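Local coordinates for protein aac(6')-Ii (Enterococcus faecium, PDB 1N71) that binds coenzyme A and, as an aminoglycoside 6'-N-acetyltransferase of the GNAT superfamily, transfers an acetyl group to aminoglycoside antibiotics, so conferring resistance, at residues V48-Q53 with T89-Y94; V57-A62 with L73-V78. All coordinates share one frame; numbering follows the deposited sequence.

Overall arrangement
Both contacts are buried and belong to the same half of the sheet, and both reach coenzyme A. Contact 2 lies deeper, about 6 Å from its centre to the centre of the chain against about 13 Å for contact 1, and is made within the sheet: strands 55-66 and 70-78 pair by backbone hydrogen bonds. Contact 1 is apolar side-chain packing of helix 87-101 on strand 46-52, the neighbour of strand 55-66, with Tyr94 at its less buried margin. Backbone pairing of Ala50 with Val57 and Gly58 ties them together, while Leu91 packs on the backbone of Phe59. Contact 2 offers the cofactor a strand N-H to the pantetheine; contact 1 offers a helix N-H and a hydroxyl to its pyrophosphate.

Contact 1 of 2, residues V48-Q53 with T89-Y94; sequences VAAVDQ and TRLVNY. With COA (coenzyme A), chain E.
With CG anti to the backbone N (chi1 -165°), Tyr94 swings its ring from the helix toward strand 46-52, where Val48 meets it with both methyls. Val48 itself has CG1 opposite its own N (chi1 177°), which brings both methyls over the CD1 corner of the ring from the same side: CG2 lies 3.5 Å from Tyr94 CD1, and CG1 comes equally near that atom. The approach is oblique to the ring. One turn back along the helix, Leu91 fills the next position with a single branch. Its CD2 rests 3.9 Å from Ala50 CB and 4.0 Å from Val48 CG1, bridging two residues that project from the same side of the strand. The strand and helix segments run roughly antiparallel, their axes 8.9 Å apart at closest approach. Ile3 of strand 2-5 and Ile60 of strand 55-66 flank Val48. Nearer the start of helix 87-101, Thr89 grips the pyrophosphate of coenzyme A by two bonds to one oxygen: N to O2A at 3.0 Å and OG1 to O2A at 2.6 Å. Gly88 N is another donor to the cofactor. The pairing of a sheet-packed helix with a pyrophosphate held near its N-terminal end is characteristic of the GNAT acetyl-CoA-binding fold.

Contact 2 of 2, residues V57-A62 with L73-V78; sequences VGFIGA and LHPLVV. With COA (coenzyme A), chain E.
Phe59 and Val77 form a hydrogen-bonded pair of this antiparallel hairpin, each N-H meeting the other's carbonyl nearly head-on: Phe59 N to Val77 O is 2.8 Å and Val77 N to Phe59 O is 3.0 Å. Further along, Gly61 N donates to Pro75 O in the carbonyl plane at 3.0 Å. His74 N reaches Gly61 O at 2.8 Å from well above that carbonyl's plane. This last, tilted bond accompanies a beta bulge between Ile60 and Ala62, where the facing strand fits in one extra residue at His74-Pro75, joined by a cis peptide bond. Pro75 then sets CD 4.0 Å from Phe59 CE2, at the ring's edge and near its plane. On the other face, Ile60 extends CG1 anti to its N (chi1 -170°), carrying CD1 within 3.8 Å of Leu76 CD1 and on to Leu73 CD1, the Ile60 and Leu73 side chains crossing at about a right angle. Leu76 puts CD2 against the cofactor, 3.7 Å from CEP, and Val78 N donates to its O9P at 3.3 Å. Beyond this shell, helix 87-101 covers Ile60 through Leu91, Val92 and Leu95, while helix 11-24 covers the face of Phe59 and Val77. A bulged strand that offers its backbone N-H to the pantetheine is a hallmark of the GNAT cofactor site.

Contact 1 of 2, residues V48-Q53 with T89-Y94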
loop_
_atom_site.group_PDB
_atom_site.type_symbol
_atom_site.label_atom_id
_atom_site.label_comp_id
_atom_site.label_asym_id
_atom_site.label_seq_id
_atom_site.Cartn_x
_atom_site.Cartn_y
_atom_site.Cartn_z
ATOM N N VAL A 48 -9.492 9.760 -14.719
ATOM C CA VAL A 48 -9.389 9.962 -16.159
ATOM C C VAL A 48 -10.188 8.910 -16.912
ATOM O O VAL A 48 -10.112 7.720 -16.607
ATOM C CB VAL A 48 -7.913 9.908 -16.604
ATOM C CG1 VAL A 48 -7.804 10.054 -18.113
ATOM C CG2 VAL A 48 -7.131 11.004 -15.897
ATOM N N ALA A 49 -10.946 9.349 -17.910
ATOM C CA ALA A 49 -11.760 8.427 -18.683
ATOM C C ALA A 49 -11.395 8.362 -20.152
ATOM O O ALA A 49 -10.804 9.289 -20.714
ATOM C CB ALA A 49 -13.226 8.790 -18.541
ATOM N N ALA A 50 -11.744 7.236 -20.759
ATOM C CA ALA A 50 -11.516 6.996 -22.171
ATOM C C ALA A 50 -12.923 6.829 -22.723
ATOM O O ALA A 50 -13.630 5.892 -22.351
ATOM C CB ALA A 50 -10.715 5.724 -22.371
ATOM N N VAL A 51 -13.339 7.751 -23.585
ATOM C CA VAL A 51 -14.679 7.692 -24.148
ATOM C C VAL A 51 -14.697 7.670 -25.668
ATOM O O VAL A 51 -14.036 8.473 -26.326
ATOM C CB VAL A 51 -15.531 8.884 -23.666
ATOM C CG1 VAL A 51 -16.935 8.797 -24.253
ATOM C CG2 VAL A 51 -15.596 8.888 -22.150
ATOM N N ASP A 52 -15.454 6.728 -26.215
ATOM C CA ASP A 52 -15.596 6.602 -27.655
ATOM C C ASP A 52 -17.007 7.091 -27.942
ATOM O O ASP A 52 -17.985 6.448 -27.555
ATOM C CB ASP A 52 -15.444 5.144 -28.086
ATOM C CG ASP A 52 -15.341 4.993 -29.590
ATOM O OD1 ASP A 52 -16.214 5.529 -30.302
ATOM O OD2 ASP A 52 -14.388 4.337 -30.060
ATOM N N GLN A 53 -17.108 8.237 -28.605
ATOM C CA GLN A 53 -18.404 8.826 -28.908
ATOM C C GLN A 53 -19.044 9.235 -27.582
ATOM O O GLN A 53 -18.817 10.344 -27.095
ATOM N N THR A 89 -2.442 2.422 -22.555
ATOM C CA THR A 89 -1.240 3.244 -22.634
ATOM C C THR A 89 -1.613 4.716 -22.540
ATOM O O THR A 89 -1.016 5.479 -21.778
ATOM C CB THR A 89 -0.488 3.009 -23.959
ATOM O OG1 THR A 89 -0.039 1.650 -24.021
ATOM C CG2 THR A 89 0.711 3.945 -24.065
ATOM N N ARG A 90 -2.609 5.113 -23.320
ATOM C CA ARG A 90 -3.050 6.498 -23.320
ATOM C C ARG A 90 -3.585 6.925 -21.954
ATOM O O ARG A 90 -3.378 8.064 -21.528
ATOM C CB ARG A 90 -4.092 6.687 -24.425
ATOM C CG ARG A 90 -3.510 6.355 -25.797
ATOM C CD ARG A 90 -4.577 6.284 -26.865
ATOM N NE ARG A 90 -5.219 7.572 -27.062
ATOM C CZ ARG A 90 -6.272 7.765 -27.847
ATOM N NH1 ARG A 90 -6.800 6.742 -28.505
ATOM N NH2 ARG A 90 -6.789 8.981 -27.975
ATOM N N LEU A 91 -4.257 6.014 -21.255
ATOM C CA LEU A 91 -4.779 6.330 -19.928
ATOM C C LEU A 91 -3.638 6.516 -18.929
ATOM O O LEU A 91 -3.645 7.451 -18.130
ATOM C CB LEU A 91 -5.711 5.216 -19.424
ATOM C CG LEU A 91 -7.104 5.122 -20.050
ATOM C CD1 LEU A 91 -7.834 3.893 -19.510
ATOM C CD2 LEU A 91 -7.887 6.391 -19.745
ATOM N N VAL A 92 -2.658 5.622 -18.968
ATOM C CA VAL A 92 -1.532 5.725 -18.050
ATOM C C VAL A 92 -0.736 7.001 -18.298
ATOM O O VAL A 92 -0.389 7.711 -17.359
ATOM C CB VAL A 92 -0.616 4.502 -18.168
ATOM C CG1 VAL A 92 0.666 4.720 -17.376
ATOM C CG2 VAL A 92 -1.355 3.277 -17.643
ATOM N N ASN A 93 -0.460 7.303 -19.561
ATOM C CA ASN A 93 0.288 8.511 -19.882
ATOM C C ASN A 93 -0.460 9.772 -19.463
ATOM O O ASN A 93 0.156 10.745 -19.020
ATOM C CB ASN A 93 0.613 8.557 -21.378
ATOM C CG ASN A 93 1.648 7.521 -21.776
ATOM O OD1 ASN A 93 2.615 7.289 -21.052
ATOM N ND2 ASN A 93 1.459 6.907 -22.933
ATOM N N TYR A 94 -1.785 9.762 -19.591
ATOM C CA TYR A 94 -2.572 10.927 -19.202
ATOM C C TYR A 94 -2.541 11.045 -17.680
ATOM O O TYR A 94 -2.432 12.137 -17.130
ATOM C CB TYR A 94 -4.014 10.794 -19.700
ATOM C CG TYR A 94 -4.810 12.081 -19.654
ATOM C CD1 TYR A 94 -5.343 12.554 -18.459
ATOM C CD2 TYR A 94 -5.027 12.827 -20.812
ATOM C CE1 TYR A 94 -6.076 13.739 -18.415
ATOM C CE2 TYR A 94 -5.756 14.015 -20.779
ATOM C CZ TYR A 94 -6.278 14.463 -19.577
ATOM O OH TYR A 94 -7.005 15.633 -19.540
HETATM N N1A COA E . 0.636 -8.962 -20.846
HETATM C C2A COA E . 1.694 -8.547 -21.567
HETATM N N3A COA E . 1.792 -7.434 -22.329
HETATM C C4A COA E . 0.627 -6.700 -22.294
HETATM C C5A COA E . -0.527 -7.001 -21.608
HETATM C C6A COA E . -0.508 -8.205 -20.833
HETATM N N6A COA E . -1.557 -8.612 -20.122
HETATM N N7A COA E . -1.492 -6.026 -21.812
HETATM C C8A COA E . -0.911 -5.182 -22.613
HETATM N N9A COA E . 0.377 -5.524 -22.953
HETATM C C1B COA E . 1.313 -4.811 -23.835
HETATM C C2B COA E . 0.858 -4.775 -25.296
HETATM O O2B COA E . 1.321 -5.956 -25.963
HETATM C C3B COA E . 1.542 -3.556 -25.905
HETATM O O3B COA E . 2.915 -3.897 -26.163
HETATM P P3B COA E . 3.579 -3.648 -27.612
HETATM O O7A COA E . 2.729 -4.431 -28.543
HETATM O O8A COA E . 4.960 -4.168 -27.457
HETATM O O9A COA E . 3.501 -2.179 -27.801
HETATM C C4B COA E . 1.513 -2.577 -24.723
HETATM O O4B COA E . 1.438 -3.418 -23.565
HETATM C C5B COA E . 0.368 -1.555 -24.755
HETATM O O5B COA E . -0.888 -2.206 -24.527
HETATM P P1A COA E . -2.292 -1.412 -24.595
HETATM O O1A COA E . -2.969 -1.765 -25.862
HETATM O O2A COA E . -2.062 0.008 -24.248
HETATM O O3A COA E . -3.074 -2.107 -23.377
HETATM P P2A COA E . -4.662 -2.229 -23.160
HETATM O O4A COA E . -5.094 -3.579 -23.579
HETATM O O5A COA E . -5.347 -1.037 -23.700
HETATM O O6A COA E . -4.751 -2.155 -21.558
HETATM C CBP COA E . -4.659 -3.493 -19.528
HETATM C CCP COA E . -3.898 -2.968 -20.737
HETATM C CDP COA E . -3.729 -4.432 -18.748
HETATM C CEP COA E . -5.069 -2.289 -18.630
HETATM C CAP COA E . -5.944 -4.271 -20.050
HETATM O OAP COA E . -5.591 -5.410 -20.843
HETATM C C9P COA E . -6.933 -4.628 -18.926
HETATM O O9P COA E . -7.956 -3.950 -18.759
HETATM N N8P COA E . -6.614 -5.685 -18.168
HETATM C C7P COA E . -7.405 -6.195 -17.053
HETATM C C6P COA E . -7.273 -5.340 -15.795
HETATM C C5P COA E . -6.005 -5.612 -15.007
HETATM O O5P COA E . -5.695 -6.768 -14.693
HETATM N N4P COA E . -5.272 -4.538 -14.681
HETATM C C3P COA E . -4.017 -4.566 -13.922
HETATM C C2P COA E . -4.059 -3.645 -12.712
HETATM S S1P COA E . -3.407 -4.407 -11.215
#

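Contact 2 of 2, residues V57-A62 with L73-V78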
loop_
_atom_site.group_PDB
_atom_site.type_symbol
_atom_site.label_atom_id
_atom_site.label_comp_id
_atom_site.label_asym_id
_atom_site.label_seq_id
_atom_site.Cartn_x
_atom_site.Cartn_y
_atom_site.Cartn_z
ATOM N N VAL A 57 -15.089 3.448 -22.394
ATOM C CA VAL A 57 -14.391 2.210 -22.713
ATOM C C VAL A 57 -13.179 1.956 -21.815
ATOM O O VAL A 57 -12.585 0.877 -21.858
ATOM C CB VAL A 57 -13.926 2.204 -24.187
ATOM C CG1 VAL A 57 -15.142 2.281 -25.119
ATOM C CG2 VAL A 57 -12.988 3.373 -24.441
ATOM N N GLY A 58 -12.816 2.948 -21.008
ATOM C CA GLY A 58 -11.673 2.791 -20.126
ATOM C C GLY A 58 -11.630 3.831 -19.022
ATOM O O GLY A 58 -12.115 4.953 -19.183
ATOM N N PHE A 59 -11.047 3.460 -17.888
ATOM C CA PHE A 59 -10.957 4.375 -16.760
ATOM C C PHE A 59 -9.698 4.101 -15.954
ATOM O O PHE A 59 -9.283 2.953 -15.809
ATOM C CB PHE A 59 -12.170 4.209 -15.844
ATOM C CG PHE A 59 -12.152 5.110 -14.640
ATOM C CD1 PHE A 59 -12.568 6.436 -14.738
ATOM C CD2 PHE A 59 -11.699 4.639 -13.406
ATOM C CE1 PHE A 59 -12.536 7.285 -13.628
ATOM C CE2 PHE A 59 -11.661 5.471 -12.292
ATOM C CZ PHE A 59 -12.082 6.804 -12.401
ATOM N N ILE A 60 -9.097 5.165 -15.436
ATOM C CA ILE A 60 -7.901 5.039 -14.615
ATOM C C ILE A 60 -7.963 6.106 -13.530
ATOM O O ILE A 60 -8.469 7.208 -13.754
ATOM C CB ILE A 60 -6.606 5.206 -15.455
ATOM C CG1 ILE A 60 -5.387 4.815 -14.611
ATOM C CG2 ILE A 60 -6.473 6.645 -15.946
ATOM C CD1 ILE A 60 -4.080 4.787 -15.389
ATOM N N GLY A 61 -7.478 5.769 -12.341
ATOM C CA GLY A 61 -7.492 6.730 -11.255
ATOM C C GLY A 61 -6.207 6.664 -10.454
ATOM O O GLY A 61 -5.417 5.733 -10.614
ATOM N N ALA A 62 -5.986 7.659 -9.602
ATOM C CA ALA A 62 -4.797 7.680 -8.760
ATOM C C ALA A 62 -5.151 8.267 -7.402
ATOM O O ALA A 62 -5.911 9.235 -7.308
ATOM C CB ALA A 62 -3.687 8.493 -9.419
ATOM N N LEU A 73 -1.614 4.121 -8.363
ATOM C CA LEU A 73 -2.443 3.979 -9.550
ATOM C C LEU A 73 -3.527 2.962 -9.199
ATOM O O LEU A 73 -3.230 1.804 -8.883
ATOM C CB LEU A 73 -1.591 3.475 -10.729
ATOM C CG LEU A 73 -2.247 3.288 -12.106
ATOM C CD1 LEU A 73 -1.158 3.106 -13.156
ATOM C CD2 LEU A 73 -3.188 2.088 -12.099
ATOM N N HIS A 74 -4.781 3.399 -9.233
ATOM C CA HIS A 74 -5.893 2.513 -8.906
ATOM C C HIS A 74 -7.232 3.200 -9.152
ATOM O O HIS A 74 -7.489 4.278 -8.623
ATOM C CB HIS A 74 -5.795 2.077 -7.438
ATOM C CG HIS A 74 -6.959 1.261 -6.968
ATOM N ND1 HIS A 74 -8.178 1.819 -6.644
ATOM C CD2 HIS A 74 -7.093 -0.073 -6.775
ATOM C CE1 HIS A 74 -9.011 0.866 -6.269
ATOM N NE2 HIS A 74 -8.378 -0.293 -6.340
ATOM N N PRO A 75 -8.087 2.597 -9.989
ATOM C CA PRO A 75 -7.835 1.336 -10.690
ATOM C C PRO A 75 -7.473 1.640 -12.139
ATOM O O PRO A 75 -7.285 2.801 -12.514
ATOM C CB PRO A 75 -9.177 0.643 -10.598
ATOM C CG PRO A 75 -10.115 1.797 -10.873
ATOM C CD PRO A 75 -9.517 2.949 -10.061
ATOM N N LEU A 76 -7.361 0.590 -12.941
ATOM C CA LEU A 76 -7.099 0.726 -14.367
ATOM C C LEU A 76 -7.906 -0.374 -15.028
ATOM O O LEU A 76 -7.658 -1.561 -14.808
ATOM C CB LEU A 76 -5.618 0.548 -14.714
ATOM C CG LEU A 76 -5.353 0.538 -16.230
ATOM C CD1 LEU A 76 -5.946 1.797 -16.883
ATOM C CD2 LEU A 76 -3.857 0.452 -16.502
ATOM N N VAL A 77 -8.887 0.019 -15.825
ATOM C CA VAL A 77 -9.719 -0.957 -16.500
ATOM C C VAL A 77 -10.083 -0.473 -17.892
ATOM O O VAL A 77 -10.362 0.709 -18.102
ATOM C CB VAL A 77 -11.014 -1.227 -15.708
ATOM C CG1 VAL A 77 -11.801 0.058 -15.555
ATOM C CG2 VAL A 77 -11.856 -2.281 -16.424
ATOM N N VAL A 78 -10.052 -1.405 -18.836
ATOM C CA VAL A 78 -10.391 -1.148 -20.224
ATOM C C VAL A 78 -11.384 -2.244 -20.600
ATOM O O VAL A 78 -11.156 -3.410 -20.283
ATOM C CB VAL A 78 -9.148 -1.270 -21.132
ATOM C CG1 VAL A 78 -9.551 -1.141 -22.599
ATOM C CG2 VAL A 78 -8.126 -0.200 -20.759
HETATM N N1A COA E . 0.636 -8.962 -20.846
HETATM C C2A COA E . 1.694 -8.547 -21.567
HETATM N N3A COA E . 1.792 -7.434 -22.329
HETATM C C4A COA E . 0.627 -6.700 -22.294
HETATM C C5A COA E . -0.527 -7.001 -21.608
HETATM C C6A COA E . -0.508 -8.205 -20.833
HETATM N N6A COA E . -1.557 -8.612 -20.122
HETATM N N7A COA E . -1.492 -6.026 -21.812
HETATM C C8A COA E . -0.911 -5.182 -22.613
HETATM N N9A COA E . 0.377 -5.524 -22.953
HETATM C C1B COA E . 1.313 -4.811 -23.835
HETATM C C2B COA E . 0.858 -4.775 -25.296
HETATM O O2B COA E . 1.321 -5.956 -25.963
HETATM C C3B COA E . 1.542 -3.556 -25.905
HETATM O O3B COA E . 2.915 -3.897 -26.163
HETATM P P3B COA E . 3.579 -3.648 -27.612
HETATM O O7A COA E . 2.729 -4.431 -28.543
HETATM O O8A COA E . 4.960 -4.168 -27.457
HETATM O O9A COA E . 3.501 -2.179 -27.801
HETATM C C4B COA E . 1.513 -2.577 -24.723
HETATM O O4B COA E . 1.438 -3.418 -23.565
HETATM C C5B COA E . 0.368 -1.555 -24.755
HETATM O O5B COA E . -0.888 -2.206 -24.527
HETATM P P1A COA E . -2.292 -1.412 -24.595
HETATM O O1A COA E . -2.969 -1.765 -25.862
HETATM O O2A COA E . -2.062 0.008 -24.248
HETATM O O3A COA E . -3.074 -2.107 -23.377
HETATM P P2A COA E . -4.662 -2.229 -23.160
HETATM O O4A COA E . -5.094 -3.579 -23.579
HETATM O O5A COA E . -5.347 -1.037 -23.700
HETATM O O6A COA E . -4.751 -2.155 -21.558
HETATM C CBP COA E . -4.659 -3.493 -19.528
HETATM C CCP COA E . -3.898 -2.968 -20.737
HETATM C CDP COA E . -3.729 -4.432 -18.748
HETATM C CEP COA E . -5.069 -2.289 -18.630
HETATM C CAP COA E . -5.944 -4.271 -20.050
HETATM O OAP COA E . -5.591 -5.410 -20.843
HETATM C C9P COA E . -6.933 -4.628 -18.926
HETATM O O9P COA E . -7.956 -3.950 -18.759
HETATM N N8P COA E . -6.614 -5.685 -18.168
HETATM C C7P COA E . -7.405 -6.195 -17.053
HETATM C C6P COA E . -7.273 -5.340 -15.795
HETATM C C5P COA E . -6.005 -5.612 -15.007
HETATM O O5P COA E . -5.695 -6.768 -14.693
HETATM N N4P COA E . -5.272 -4.538 -14.681
HETATM C C3P COA E . -4.017 -4.566 -13.922
HETATM C C2P COA E . -4.059 -3.645 -12.712
HETATM S S1P COA E . -3.407 -4.407 -11.215
#